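Side-chain contacts in beta-hexosaminidase Amuc_2018 (Akkermansia muciniphila, PDB 6JEB), which hydrolyses terminal non-reducing N-acetylhexosamine residues, such as the terminal N-acetylglucosamine of unbranched N-glycans and of chitobiose: residues H125-D130 / P398-R403; V184-D189 / N241-I246; I251-G256 / T320-R325; F306-E309 / I314-P317. One frame throughout, in Å; residues are numbered along the deposited sequence. Where two conformers were deposited one is given.

Contact 1 of 4, residues H125-D130 / P398-R403. With ACM (acetamide), chain C.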
loop_
_atom_site.group_PDB
_atom_site.type_symbol
_atom_site.label_atom_id
_atom_site.label_comp_id
_atom_site.label_asym_id
_atom_site.label_seq_id
_atom_site.Cartn_x
_atom_site.Cartn_y
_atom_site.Cartn_z
ATOM N N HIS A 125 2.831 2.868 0.006
ATOM C CA HIS A 125 2.633 3.135 -1.412
ATOM C C HIS A 125 1.711 4.346 -1.532
ATOM O O HIS A 125 0.652 4.392 -0.895
ATOM C CB HIS A 125 2.054 1.838 -2.001
ATOM C CG HIS A 125 1.414 1.937 -3.352
ATOM N ND1 HIS A 125 0.664 0.896 -3.859
ATOM C CD2 HIS A 125 1.378 2.920 -4.286
ATOM C CE1 HIS A 125 0.189 1.234 -5.045
ATOM N NE2 HIS A 125 0.606 2.456 -5.327
ATOM N N LEU A 126 2.156 5.359 -2.282
ATOM C CA LEU A 126 1.400 6.600 -2.474
ATOM C C LEU A 126 0.742 6.586 -3.851
ATOM O O LEU A 126 1.429 6.692 -4.875
ATOM C CB LEU A 126 2.314 7.820 -2.373
ATOM C CG LEU A 126 3.182 7.948 -1.126
ATOM C CD1 LEU A 126 4.073 9.189 -1.228
ATOM C CD2 LEU A 126 2.317 7.985 0.132
ATOM N N HIS A 127 -0.586 6.503 -3.876
ATOM C CA HIS A 127 -1.328 6.608 -5.132
ATOM C C HIS A 127 -1.496 8.103 -5.389
ATOM O O HIS A 127 -2.454 8.734 -4.936
ATOM C CB HIS A 127 -2.667 5.887 -5.027
ATOM C CG HIS A 127 -3.370 5.739 -6.337
ATOM N ND1 HIS A 127 -3.037 4.766 -7.257
ATOM C CD2 HIS A 127 -4.390 6.444 -6.885
ATOM C CE1 HIS A 127 -3.817 4.881 -8.317
ATOM N NE2 HIS A 127 -4.648 5.891 -8.116
ATOM N N LEU A 128 -0.518 8.684 -6.086
ATOM C CA LEU A 128 -0.392 10.135 -6.179
ATOM C C LEU A 128 -1.247 10.752 -7.278
ATOM O O LEU A 128 -1.460 11.974 -7.261
ATOM C CB LEU A 128 1.071 10.511 -6.432
ATOM C CG LEU A 128 2.028 10.288 -5.254
ATOM C CD1 LEU A 128 3.479 10.262 -5.734
ATOM C CD2 LEU A 128 1.850 11.368 -4.189
ATOM N N THR A 129 -1.692 9.955 -8.254
ATOM C CA THR A 129 -2.338 10.480 -9.450
ATOM C C THR A 129 -3.546 9.627 -9.808
ATOM O O THR A 129 -3.505 8.399 -9.706
ATOM C CB THR A 129 -1.367 10.525 -10.652
ATOM O OG1 THR A 129 -1.118 9.200 -11.129
ATOM C CG2 THR A 129 -0.033 11.165 -10.272
ATOM N N ASP A 130 -4.620 10.281 -10.239
ATOM C CA ASP A 130 -5.785 9.553 -10.731
ATOM C C ASP A 130 -6.685 10.515 -11.502
ATOM O O ASP A 130 -6.239 11.581 -11.947
ATOM C CB ASP A 130 -6.508 8.823 -9.584
ATOM C CG ASP A 130 -7.183 7.548 -10.061
ATOM O OD1 ASP A 130 -8.228 7.652 -10.744
ATOM O OD2 ASP A 130 -6.649 6.443 -9.790
ATOM N N PRO A 398 -4.655 -1.724 -0.207
ATOM C CA PRO A 398 -4.973 -0.334 -0.570
ATOM C C PRO A 398 -6.167 0.197 0.207
ATOM O O PRO A 398 -7.176 -0.492 0.396
ATOM C CB PRO A 398 -5.322 -0.425 -2.065
ATOM C CG PRO A 398 -4.919 -1.814 -2.502
ATOM C CD PRO A 398 -4.975 -2.673 -1.286
ATOM N N VAL A 399 -6.056 1.459 0.630
ATOM C CA VAL A 399 -7.186 2.150 1.242
ATOM C C VAL A 399 -7.668 3.222 0.269
ATOM O O VAL A 399 -7.424 4.422 0.462
ATOM C CB VAL A 399 -6.851 2.717 2.636
ATOM C CG1 VAL A 399 -8.143 2.978 3.412
ATOM C CG2 VAL A 399 -5.949 1.759 3.427
ATOM N N TRP A 400 -8.347 2.790 -0.792
ATOM C CA TRP A 400 -8.794 3.712 -1.829
ATOM C C TRP A 400 -9.710 4.766 -1.225
ATOM O O TRP A 400 -10.517 4.477 -0.338
ATOM C CB TRP A 400 -9.551 2.939 -2.904
ATOM C CG TRP A 400 -8.719 1.893 -3.589
ATOM C CD1 TRP A 400 -8.788 0.535 -3.414
ATOM C CD2 TRP A 400 -7.708 2.125 -4.573
ATOM N NE1 TRP A 400 -7.873 -0.091 -4.232
ATOM C CE2 TRP A 400 -7.204 0.862 -4.962
ATOM C CE3 TRP A 400 -7.189 3.281 -5.177
ATOM C CZ2 TRP A 400 -6.190 0.721 -5.904
ATOM C CZ3 TRP A 400 -6.186 3.142 -6.124
ATOM C CH2 TRP A 400 -5.701 1.868 -6.485
ATOM N N ALA A 401 -9.589 6.002 -1.714
ATOM C CA ALA A 401 -10.168 7.134 -1.001
ATOM C C ALA A 401 -11.189 7.922 -1.812
ATOM O O ALA A 401 -11.462 9.076 -1.470
ATOM C CB ALA A 401 -9.079 8.046 -0.433
ATOM N N GLU A 402 -11.776 7.334 -2.862
ATOM C CA GLU A 402 -12.884 8.012 -3.540
ATOM C C GLU A 402 -13.877 8.560 -2.524
ATOM O O GLU A 402 -14.364 9.693 -2.658
ATOM C CB GLU A 402 -13.628 7.053 -4.486
ATOM C CG GLU A 402 -12.890 6.648 -5.761
ATOM C CD GLU A 402 -12.104 5.361 -5.605
ATOM O OE1 GLU A 402 -11.698 5.046 -4.467
ATOM O OE2 GLU A 402 -11.909 4.650 -6.618
ATOM N N ARG A 403 -14.178 7.772 -1.487
ATOM C CA ARG A 403 -15.227 8.097 -0.528
ATOM C C ARG A 403 -14.690 8.308 0.886
ATOM O O ARG A 403 -15.462 8.250 1.848
ATOM C CB ARG A 403 -16.295 7.002 -0.519
ATOM C CG ARG A 403 -17.008 6.807 -1.841
ATOM C CD ARG A 403 -18.018 7.911 -2.101
ATOM N NE ARG A 403 -18.850 7.584 -3.250
ATOM C CZ ARG A 403 -19.981 8.209 -3.553
ATOM N NH1 ARG A 403 -20.407 9.212 -2.795
ATOM N NH2 ARG A 403 -20.684 7.828 -4.611
HETATM C C1 ACM C . -7.505 -0.907 -8.915
HETATM O O ACM C . -8.241 -1.330 -8.081
HETATM N N ACM C . -8.026 0.011 -9.878
HETATM C C2 ACM C . -6.041 -1.294 -9.019
#
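His127, at the end of strand 123-127, and Trp400, in the loop that follows strand 392-399, have CA atoms 8.7 Å apart. That gap is too wide for backbone pairing, since strand 92-97 runs between them, and only side chains bridge it. His127 CG stands anti to the backbone N (chi1 -170°), which carries the imidazole toward Trp400. The indole presents the edge of its six-membered ring to the imidazole face in a T-shaped stack, with the planes at 79° and the centroids 4.9 Å apart. Trp400 CZ3 rides over the middle of the imidazole, 3.7 Å from His127 CE1. A histidine suits this place because its flat face receives the indole while both ring nitrogens form hydrogen bonds. His127 NE2 donates to Asp130 OD2 at 2.7 Å in a nearly straight, in-plane bond (169°) that uses the anti lone pair of the oxygen, and ND1 is hydrogen-bonded to Glu187, so the ring is fixed in rotation. Asp130 belongs to the charge relay of the active site. Trp400, whose large apolar ring makes a pocket wall, has Pro398 CB packed on one face and passes 3.6 Å from the acetamide O at its CZ2. Around the pair, His127 pairs by backbone with Val97, Trp400 rests on Met96 of the intervening strand 92-97, and Val399 turns outward onto helix 407-414.

Contact 2 of 4, residues V184-D189 / N241-I246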
loop_
_atom_site.group_PDB
_atom_site.type_symbol
_atom_site.label_atom_id
_atom_site.label_comp_id
_atom_site.label_asym_id
_atom_site.label_seq_id
_atom_site.Cartn_x
_atom_site.Cartn_y
_atom_site.Cartn_z
ATOM N N VAL A 184 9.109 4.052 0.861
ATOM C CA VAL A 184 7.991 4.742 0.227
ATOM C C VAL A 184 8.004 4.465 -1.267
ATOM O O VAL A 184 9.038 4.625 -1.936
ATOM C CB VAL A 184 8.021 6.251 0.517
ATOM C CG1 VAL A 184 6.813 6.933 -0.128
ATOM C CG2 VAL A 184 8.023 6.490 2.016
ATOM N N ILE A 185 6.853 4.060 -1.793
ATOM C CA ILE A 185 6.713 3.662 -3.191
ATOM C C ILE A 185 5.749 4.627 -3.872
ATOM O O ILE A 185 4.536 4.552 -3.622
ATOM C CB ILE A 185 6.134 2.241 -3.290
ATOM C CG1 ILE A 185 6.863 1.261 -2.350
ATOM C CG2 ILE A 185 6.121 1.774 -4.745
ATOM C CD1 ILE A 185 8.347 1.135 -2.612
ATOM N N PRO A 186 6.217 5.522 -4.739
ATOM C CA PRO A 186 5.291 6.412 -5.458
ATOM C C PRO A 186 4.641 5.690 -6.632
ATOM O O PRO A 186 5.268 4.863 -7.301
ATOM C CB PRO A 186 6.212 7.526 -5.970
ATOM C CG PRO A 186 7.541 6.778 -6.226
ATOM C CD PRO A 186 7.633 5.762 -5.092
ATOM N N GLU A 187 3.370 6.013 -6.893
ATOM C CA GLU A 187 2.670 5.503 -8.071
ATOM C C GLU A 187 2.273 6.660 -8.975
ATOM O O GLU A 187 1.589 7.595 -8.533
ATOM C CB GLU A 187 1.426 4.677 -7.724
ATOM C CG GLU A 187 0.713 4.141 -8.969
ATOM C CD GLU A 187 -0.590 3.433 -8.657
ATOM O OE1 GLU A 187 -0.868 3.159 -7.464
ATOM O OE2 GLU A 187 -1.341 3.150 -9.613
ATOM N N ILE A 188 2.710 6.591 -10.225
ATOM C CA ILE A 188 2.244 7.464 -11.298
ATOM C C ILE A 188 1.425 6.567 -12.213
ATOM O O ILE A 188 1.982 5.810 -13.020
ATOM C CB ILE A 188 3.405 8.122 -12.055
ATOM C CG1 ILE A 188 4.427 8.734 -11.084
ATOM C CG2 ILE A 188 2.878 9.160 -13.052
ATOM C CD1 ILE A 188 3.877 9.836 -10.189
ATOM N N ASP A 189 0.102 6.612 -12.079
ATOM C CA ASP A 189 -0.743 5.656 -12.786
ATOM C C ASP A 189 -0.812 6.024 -14.274
ATOM O O ASP A 189 -1.097 7.172 -14.637
ATOM C CB ASP A 189 -2.130 5.624 -12.133
ATOM C CG ASP A 189 -2.937 4.383 -12.494
ATOM O OD1 ASP A 189 -2.648 3.750 -13.532
ATOM O OD2 ASP A 189 -3.884 4.059 -11.728
ATOM N N ASN A 241 12.507 11.822 -13.069
ATOM C CA ASN A 241 13.655 12.507 -12.480
ATOM C C ASN A 241 13.317 13.062 -11.100
ATOM O O ASN A 241 14.133 12.979 -10.173
ATOM C CB ASN A 241 14.158 13.608 -13.418
ATOM C CG ASN A 241 14.897 13.056 -14.625
ATOM O OD1 ASN A 241 15.401 11.931 -14.598
ATOM N ND2 ASN A 241 14.972 13.850 -15.689
ATOM N N GLU A 242 12.113 13.623 -10.938
ATOM C CA GLU A 242 11.702 14.078 -9.612
ATOM C C GLU A 242 11.612 12.911 -8.645
ATOM O O GLU A 242 12.037 13.018 -7.488
ATOM C CB GLU A 242 10.350 14.791 -9.672
ATOM C CG GLU A 242 10.402 16.096 -10.398
ATOM C CD GLU A 242 11.481 17.003 -9.845
ATOM O OE1 GLU A 242 11.400 17.355 -8.646
ATOM O OE2 GLU A 242 12.405 17.350 -10.606
ATOM N N LEU A 243 11.056 11.786 -9.099
ATOM C CA LEU A 243 10.949 10.627 -8.222
ATOM C C LEU A 243 12.325 10.114 -7.820
ATOM O O LEU A 243 12.515 9.664 -6.687
ATOM C CB LEU A 243 10.131 9.529 -8.896
ATOM C CG LEU A 243 8.681 9.891 -9.250
ATOM C CD1 LEU A 243 7.964 8.679 -9.845
ATOM C CD2 LEU A 243 7.930 10.442 -8.037
ATOM N N LYS A 244 13.297 10.175 -8.738
ATOM C CA LYS A 244 14.664 9.775 -8.406
ATOM C C LYS A 244 15.233 10.647 -7.290
ATOM O O LYS A 244 15.904 10.148 -6.374
ATOM C CB LYS A 244 15.543 9.856 -9.661
ATOM C CG LYS A 244 17.008 9.529 -9.431
ATOM C CD LYS A 244 17.212 8.066 -9.129
ATOM C CE LYS A 244 18.699 7.741 -8.975
ATOM N NZ LYS A 244 18.955 6.286 -8.771
ATOM N N ASP A 245 14.966 11.953 -7.350
ATOM C CA ASP A 245 15.474 12.846 -6.320
ATOM C C ASP A 245 14.777 12.617 -4.982
ATOM O O ASP A 245 15.427 12.666 -3.932
ATOM C CB ASP A 245 15.322 14.296 -6.774
ATOM C CG ASP A 245 16.035 15.262 -5.865
ATOM O OD1 ASP A 245 17.228 15.035 -5.580
ATOM O OD2 ASP A 245 15.411 16.249 -5.443
ATOM N N ILE A 246 13.472 12.359 -4.998
ATOM C CA ILE A 246 12.672 12.345 -3.773
ATOM C C ILE A 246 12.670 10.983 -3.106
ATOM O O ILE A 246 12.771 10.887 -1.879
ATOM C CB ILE A 246 11.233 12.809 -4.071
ATOM C CG1 ILE A 246 11.221 14.253 -4.566
ATOM C CG2 ILE A 246 10.346 12.641 -2.826
ATOM C CD1 ILE A 246 9.886 14.644 -5.192
#
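Leu243 meets Pro186 and Ile188 where helix 230-246 packs on strand 183-187, a helix-on-strand contact in the outer layer of the alpha/beta barrel. Within 241-246 the helix is regular: Asn241 O accepts the backbone N-H of Asp245, with N and O 3.1 Å apart. Glu242 turns off the contact and forms a salt bridge with Lys167. Leu243 follows, pointing at the strand with its CA 7.6 Å from that of Pro186. Its CG lies anti to the carbonyl carbon (chi1 -61°), which turns the fork beyond toward both partners. CD2 slides alongside the proline ring, 4.0 Å from Pro186 CB, while CD1 comes tip to tip with the isoleucine branch, 3.7 Å from Ile188 CG1, and also reaches the rim of Pro186. The branched leucine can thus touch two residues that lie on one side of the strand, with Glu187 between them pointing the other way. An alanine in place of Leu243 would probably leave both Pro186 and Ile188 without their helix partner and open a gap beneath the helix. Lys244 NZ is hydrogen-bonded to the carbonyl O of Asn300. Ile246 closes the segment, with its N bonded to Glu242 O at 2.9 Å and its side chain lodged on Leu170 of helix 167-178. With no polar bond linking 184-189 to 241-246, the two are held by close apolar packing alone, which fixes spacing but imposes little direction.

Contact 3 of 4, residues I251-G256 / T320-R325. With ACM (acetamide), chain C.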
loop_
_atom_site.group_PDB
_atom_site.type_symbol
_atom_site.label_atom_id
_atom_site.label_comp_id
_atom_site.label_asym_id
_atom_site.label_seq_id
_atom_site.Cartn_x
_atom_site.Cartn_y
_atom_site.Cartn_z
ATOM N N ILE A 251 11.810 2.393 -6.680
ATOM C CA ILE A 251 10.704 1.638 -7.250
ATOM C C ILE A 251 9.609 2.626 -7.621
ATOM O O ILE A 251 9.183 3.433 -6.783
ATOM C CB ILE A 251 10.179 0.612 -6.235
ATOM C CG1 ILE A 251 11.294 -0.367 -5.843
ATOM C CG2 ILE A 251 8.976 -0.117 -6.796
ATOM C CD1 ILE A 251 10.873 -1.366 -4.774
ATOM N N VAL A 252 9.140 2.562 -8.865
ATOM C CA VAL A 252 8.070 3.431 -9.346
ATOM C C VAL A 252 6.928 2.540 -9.808
ATOM O O VAL A 252 7.068 1.789 -10.785
ATOM C CB VAL A 252 8.534 4.367 -10.469
ATOM C CG1 VAL A 252 7.375 5.241 -10.934
ATOM C CG2 VAL A 252 9.689 5.236 -9.989
ATOM N N HIS A 253 5.807 2.603 -9.098
ATOM C CA HIS A 253 4.609 1.876 -9.491
ATOM C C HIS A 253 3.983 2.646 -10.650
ATOM O O HIS A 253 3.718 3.848 -10.530
ATOM C CB HIS A 253 3.676 1.828 -8.281
ATOM C CG HIS A 253 2.577 0.813 -8.371
ATOM N ND1 HIS A 253 1.729 0.714 -9.456
ATOM C CD2 HIS A 253 2.151 -0.112 -7.476
ATOM C CE1 HIS A 253 0.838 -0.234 -9.231
ATOM N NE2 HIS A 253 1.080 -0.763 -8.043
ATOM N N LEU A 254 3.810 1.981 -11.792
ATOM C CA LEU A 254 3.261 2.614 -12.984
ATOM C C LEU A 254 1.756 2.415 -13.123
ATOM O O LEU A 254 1.167 2.875 -14.109
ATOM C CB LEU A 254 3.979 2.091 -14.233
ATOM C CG LEU A 254 5.484 2.359 -14.326
ATOM C CD1 LEU A 254 6.028 1.723 -15.598
ATOM C CD2 LEU A 254 5.774 3.869 -14.287
ATOM N N GLY A 255 1.118 1.749 -12.166
ATOM C CA GLY A 255 -0.315 1.550 -12.251
ATOM C C GLY A 255 -0.698 0.581 -13.351
ATOM O O GLY A 255 -0.436 -0.621 -13.249
ATOM N N GLY A 256 -1.325 1.082 -14.412
ATOM C CA GLY A 256 -1.732 0.228 -15.508
ATOM C C GLY A 256 -3.101 -0.392 -15.351
ATOM O O GLY A 256 -3.496 -1.201 -16.198
ATOM N N THR A 320 7.533 -6.944 -11.120
ATOM C CA THR A 320 6.579 -7.243 -10.057
ATOM C C THR A 320 5.208 -6.675 -10.402
ATOM O O THR A 320 5.090 -5.511 -10.815
ATOM C CB THR A 320 7.062 -6.674 -8.717
ATOM O OG1 THR A 320 8.237 -7.377 -8.304
ATOM C CG2 THR A 320 5.995 -6.826 -7.639
ATOM N N VAL A 321 4.173 -7.497 -10.214
ATOM C CA VAL A 321 2.790 -7.097 -10.426
ATOM C C VAL A 321 1.988 -7.377 -9.162
ATOM O O VAL A 321 2.349 -8.239 -8.353
ATOM C CB VAL A 321 2.164 -7.801 -11.652
ATOM C CG1 VAL A 321 2.966 -7.490 -12.924
ATOM C CG2 VAL A 321 2.058 -9.305 -11.425
ATOM N N TYR A 322 0.893 -6.632 -8.990
ATOM C CA TYR A 322 0.002 -6.766 -7.841
ATOM C C TYR A 322 -1.283 -7.446 -8.293
ATOM O O TYR A 322 -2.020 -6.897 -9.121
ATOM C CB TYR A 322 -0.368 -5.395 -7.275
ATOM C CG TYR A 322 0.737 -4.606 -6.615
ATOM C CD1 TYR A 322 1.786 -4.064 -7.354
ATOM C CD2 TYR A 322 0.699 -4.345 -5.253
ATOM C CE1 TYR A 322 2.778 -3.312 -6.737
ATOM C CE2 TYR A 322 1.681 -3.589 -4.637
ATOM C CZ TYR A 322 2.711 -3.072 -5.381
ATOM O OH TYR A 322 3.671 -2.320 -4.747
ATOM N N ALA A 323 -1.573 -8.616 -7.727
ATOM C CA ALA A 323 -2.839 -9.288 -7.994
ATOM C C ALA A 323 -3.935 -8.631 -7.169
ATOM O O ALA A 323 -3.801 -8.486 -5.952
ATOM C CB ALA A 323 -2.734 -10.770 -7.629
ATOM N N TRP A 324 -5.009 -8.215 -7.828
ATOM C CA TRP A 324 -6.082 -7.518 -7.124
ATOM C C TRP A 324 -7.486 -7.912 -7.552
ATOM O O TRP A 324 -8.397 -7.857 -6.718
ATOM C CB TRP A 324 -5.928 -5.997 -7.271
ATOM C CG TRP A 324 -6.177 -5.456 -8.660
ATOM C CD1 TRP A 324 -5.284 -5.399 -9.696
ATOM C CD2 TRP A 324 -7.390 -4.860 -9.145
ATOM N NE1 TRP A 324 -5.872 -4.812 -10.794
ATOM C CE2 TRP A 324 -7.163 -4.473 -10.482
ATOM C CE3 TRP A 324 -8.651 -4.629 -8.581
ATOM C CZ2 TRP A 324 -8.145 -3.853 -11.258
ATOM C CZ3 TRP A 324 -9.621 -4.013 -9.351
ATOM C CH2 TRP A 324 -9.363 -3.635 -10.677
ATOM N N ARG A 325 -7.706 -8.312 -8.799
ATOM C CA ARG A 325 -9.062 -8.501 -9.278
ATOM C C ARG A 325 -9.744 -9.669 -8.586
ATOM O O ARG A 325 -9.132 -10.715 -8.341
ATOM C CB ARG A 325 -9.063 -8.686 -10.788
ATOM C CG ARG A 325 -8.780 -7.375 -11.491
ATOM C CD ARG A 325 -9.014 -7.454 -12.960
ATOM N NE ARG A 325 -8.878 -6.151 -13.614
ATOM C CZ ARG A 325 -9.895 -5.333 -13.880
ATOM N NH1 ARG A 325 -11.134 -5.673 -13.549
ATOM N NH2 ARG A 325 -9.678 -4.183 -14.500
HETATM C C1 ACM C . -7.505 -0.907 -8.915
HETATM O O ACM C . -8.241 -1.330 -8.081
HETATM N N ACM C . -8.026 0.011 -9.878
HETATM C C2 ACM C . -6.041 -1.294 -9.019
#
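His253 and Tyr322 make the tight part of this contact, each ring coming from its own strand toward the interior of the barrel. His253 NE2 sits over one face of the phenol, 3.3 Å from Tyr322 CE1. The rings are inclined at 35°, neither stacked nor edge-on, with centroids 4.7 Å apart. The imidazole has CG anti to the backbone N (chi1 -164°), and its ND1 receives the backbone N-H of Gly255 at 3.0 Å almost exactly in the ring plane, which resists rotation. Histidine suits its side, offering the phenol a flat surface and Gly255 an acceptor. Tyrosine suits the other side because its face packs while its hydroxyl bonds to Gln305. Further along, toward the mouth, the segments part, and Trp324 and Arg325 reach solvent. There the Trp324 indole lies between Arg325 CG on one face and the bound acetamide on the other. Its CZ3 comes 3.3 Å from the acetamide O, and the ligand's methyl C2 hangs 3.7 Å above the ring centre. The chemistry is thus divided: with ND1 accepting, the proton of His253 probably sits on NE2 beside the electron-rich phenol, while Trp324, a substrate-binding residue, gives the ligand a flat apolar wall.

Contact 4 of 4, residues F306-E309 / I314-P317. With ACM (acetamide), chain C.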
loop_
_atom_site.group_PDB
_atom_site.type_symbol
_atom_site.label_atom_id
_atom_site.label_comp_id
_atom_site.label_asym_id
_atom_site.label_seq_id
_atom_site.Cartn_x
_atom_site.Cartn_y
_atom_site.Cartn_z
ATOM N N PHE A 306 3.374 -2.825 -11.399
ATOM C CA PHE A 306 2.108 -2.659 -12.107
ATOM C C PHE A 306 0.986 -3.333 -11.335
ATOM O O PHE A 306 1.202 -4.345 -10.665
ATOM C CB PHE A 306 2.146 -3.325 -13.491
ATOM C CG PHE A 306 3.349 -2.960 -14.311
ATOM C CD1 PHE A 306 4.541 -3.666 -14.171
ATOM C CD2 PHE A 306 3.286 -1.932 -15.244
ATOM C CE1 PHE A 306 5.654 -3.337 -14.930
ATOM C CE2 PHE A 306 4.399 -1.603 -16.003
ATOM C CZ PHE A 306 5.579 -2.310 -15.847
ATOM N N TRP A 307 -0.231 -2.792 -11.471
ATOM C CA TRP A 307 -1.429 -3.560 -11.135
ATOM C C TRP A 307 -1.596 -4.657 -12.178
ATOM O O TRP A 307 -1.642 -4.370 -13.379
ATOM C CB TRP A 307 -2.673 -2.664 -11.130
ATOM C CG TRP A 307 -2.633 -1.531 -10.139
ATOM C CD1 TRP A 307 -2.543 -0.196 -10.425
ATOM C CD2 TRP A 307 -2.683 -1.632 -8.706
ATOM N NE1 TRP A 307 -2.525 0.541 -9.261
ATOM C CE2 TRP A 307 -2.610 -0.317 -8.191
ATOM C CE3 TRP A 307 -2.793 -2.703 -7.810
ATOM C CZ2 TRP A 307 -2.639 -0.046 -6.825
ATOM C CZ3 TRP A 307 -2.821 -2.433 -6.446
ATOM C CH2 TRP A 307 -2.744 -1.113 -5.969
ATOM N N TYR A 308 -1.675 -5.910 -11.736
ATOM C CA TYR A 308 -1.839 -7.014 -12.677
ATOM C C TYR A 308 -3.233 -6.980 -13.292
ATOM O O TYR A 308 -4.235 -6.943 -12.573
ATOM C CB TYR A 308 -1.643 -8.342 -11.949
ATOM C CG TYR A 308 -1.665 -9.532 -12.875
ATOM C CD1 TYR A 308 -0.767 -9.630 -13.929
ATOM C CD2 TYR A 308 -2.578 -10.563 -12.692
ATOM C CE1 TYR A 308 -0.773 -10.732 -14.784
ATOM C CE2 TYR A 308 -2.598 -11.669 -13.545
ATOM C CZ TYR A 308 -1.691 -11.744 -14.587
ATOM O OH TYR A 308 -1.689 -12.830 -15.437
ATOM N N GLU A 309 -3.302 -7.000 -14.625
ATOM C CA GLU A 309 -4.578 -6.893 -15.326
ATOM C C GLU A 309 -4.973 -8.173 -16.060
ATOM O O GLU A 309 -5.849 -8.141 -16.928
ATOM C CB GLU A 309 -4.614 -5.666 -16.246
ATOM C CG GLU A 309 -4.741 -4.351 -15.470
ATOM C CD GLU A 309 -6.092 -4.203 -14.786
ATOM O OE1 GLU A 309 -6.992 -3.564 -15.360
ATOM O OE2 GLU A 309 -6.268 -4.733 -13.670
ATOM N N ILE A 314 1.927 -8.800 -21.225
ATOM C CA ILE A 314 2.280 -7.389 -21.394
ATOM C C ILE A 314 3.409 -6.935 -20.478
ATOM O O ILE A 314 3.860 -5.785 -20.597
ATOM C CB ILE A 314 1.085 -6.414 -21.299
ATOM C CG1 ILE A 314 0.508 -6.362 -19.881
ATOM C CG2 ILE A 314 0.005 -6.773 -22.324
ATOM C CD1 ILE A 314 -0.521 -5.244 -19.695
ATOM N N TYR A 315 3.877 -7.786 -19.570
ATOM C CA TYR A 315 4.955 -7.445 -18.654
ATOM C C TYR A 315 6.230 -8.167 -19.068
ATOM O O TYR A 315 6.208 -9.108 -19.866
ATOM C CB TYR A 315 4.572 -7.799 -17.209
ATOM C CG TYR A 315 3.170 -7.338 -16.874
ATOM C CD1 TYR A 315 2.900 -5.995 -16.609
ATOM C CD2 TYR A 315 2.110 -8.237 -16.860
ATOM C CE1 TYR A 315 1.606 -5.567 -16.327
ATOM C CE2 TYR A 315 0.818 -7.824 -16.577
ATOM C CZ TYR A 315 0.570 -6.486 -16.308
ATOM O OH TYR A 315 -0.715 -6.076 -16.038
ATOM N N HIS A 316 7.351 -7.698 -18.529
ATOM C CA HIS A 316 8.642 -8.299 -18.824
ATOM C C HIS A 316 9.066 -9.207 -17.679
ATOM O O HIS A 316 8.873 -8.858 -16.512
ATOM C CB HIS A 316 9.697 -7.206 -18.998
ATOM C CG HIS A 316 10.988 -7.696 -19.580
ATOM N ND1 HIS A 316 11.954 -8.327 -18.825
ATOM C CD2 HIS A 316 11.470 -7.647 -20.844
ATOM C CE1 HIS A 316 12.976 -8.647 -19.600
ATOM N NE2 HIS A 316 12.708 -8.245 -20.830
ATOM N N PRO A 317 9.635 -10.375 -17.974
ATOM C CA PRO A 317 10.113 -11.258 -16.903
ATOM C C PRO A 317 10.972 -10.497 -15.902
ATOM O O PRO A 317 11.775 -9.635 -16.269
ATOM C CB PRO A 317 10.931 -12.310 -17.661
ATOM C CG PRO A 317 10.259 -12.388 -18.981
ATOM C CD PRO A 317 9.801 -10.983 -19.304
HETATM C C1 ACM C . -7.505 -0.907 -8.915
HETATM O O ACM C . -8.241 -1.330 -8.081
HETATM N N ACM C . -8.026 0.011 -9.878
HETATM C C2 ACM C . -6.041 -1.294 -9.019
HETATM O O HOH W 1 -1.028 -3.445 -15.845
#
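Tyr315 and Phe306 both hold CG anti to the carbonyl carbon, with chi1 of -46° and -50°, and these torsions lay the two side chains alongside each other, running in opposite directions. Tyr315 CD1 lies over the rim of one Phe306 face, and its CE1 comes 3.7 Å from Phe306 CB. Tyr308 crosses the phenol obliquely, its CD1 3.6 Å from Tyr315 CE2, the rings inclined at 40°. Together the three make an aromatic cluster, while Ile314 CG1 lies over a face of the phenol, 3.5 Å above its centre. The ring is thus packed among apolar side chains, and tyrosine suits the place because its hydroxyl comes beside the backbone at the strand end. Tyr315 OH lies 3.1 Å from Glu309 N, and a water in the plane of the ring joins OH to the chain: it donates to Trp307 O at 2.7 Å and is hydrogen-bonded to Tyr315 OH at 2.7 Å. A phenylalanine at Tyr315 would probably keep much of the aromatic packing but leave this water without its phenolic partner. Trp307 points away from the loop, with the acetamide C2 over its indole face, 3.4 Å from Trp307 CD2. Alternation along the strand therefore sends Trp307 into the pocket and Phe306 outward. Strand 303-307 runs between strands 251-253 and 320-323; behind the cluster, Ile314 and Phe306 lean on Phe290 of helix 282-299, and Tyr308 touches helix 329-339.

All four contacts belong to one (beta/alpha)8 barrel of the glycoside hydrolase 20 type. Contacts 1, 3 and 4 each lend a tryptophan to the acetamide pocket, whose ligand probably marks the place of the substrate's N-acetyl group and is hydrogen-bonded by Asp257 and Tyr352. Trp400 CH2 of contact 1 meets Trp307 CZ2 of contact 4 at 3.6 Å. Contact 2 lies farther out, the Ile188 side chain about 14 Å from the acetamide, but Glu187 on its strand turns inward, its OE1 2.7 Å from His125 NE2 and its OE2 2.9 Å from Trp307 NE1. Contacts 3 and 4, with centres about 7 Å apart, share neighbouring strands.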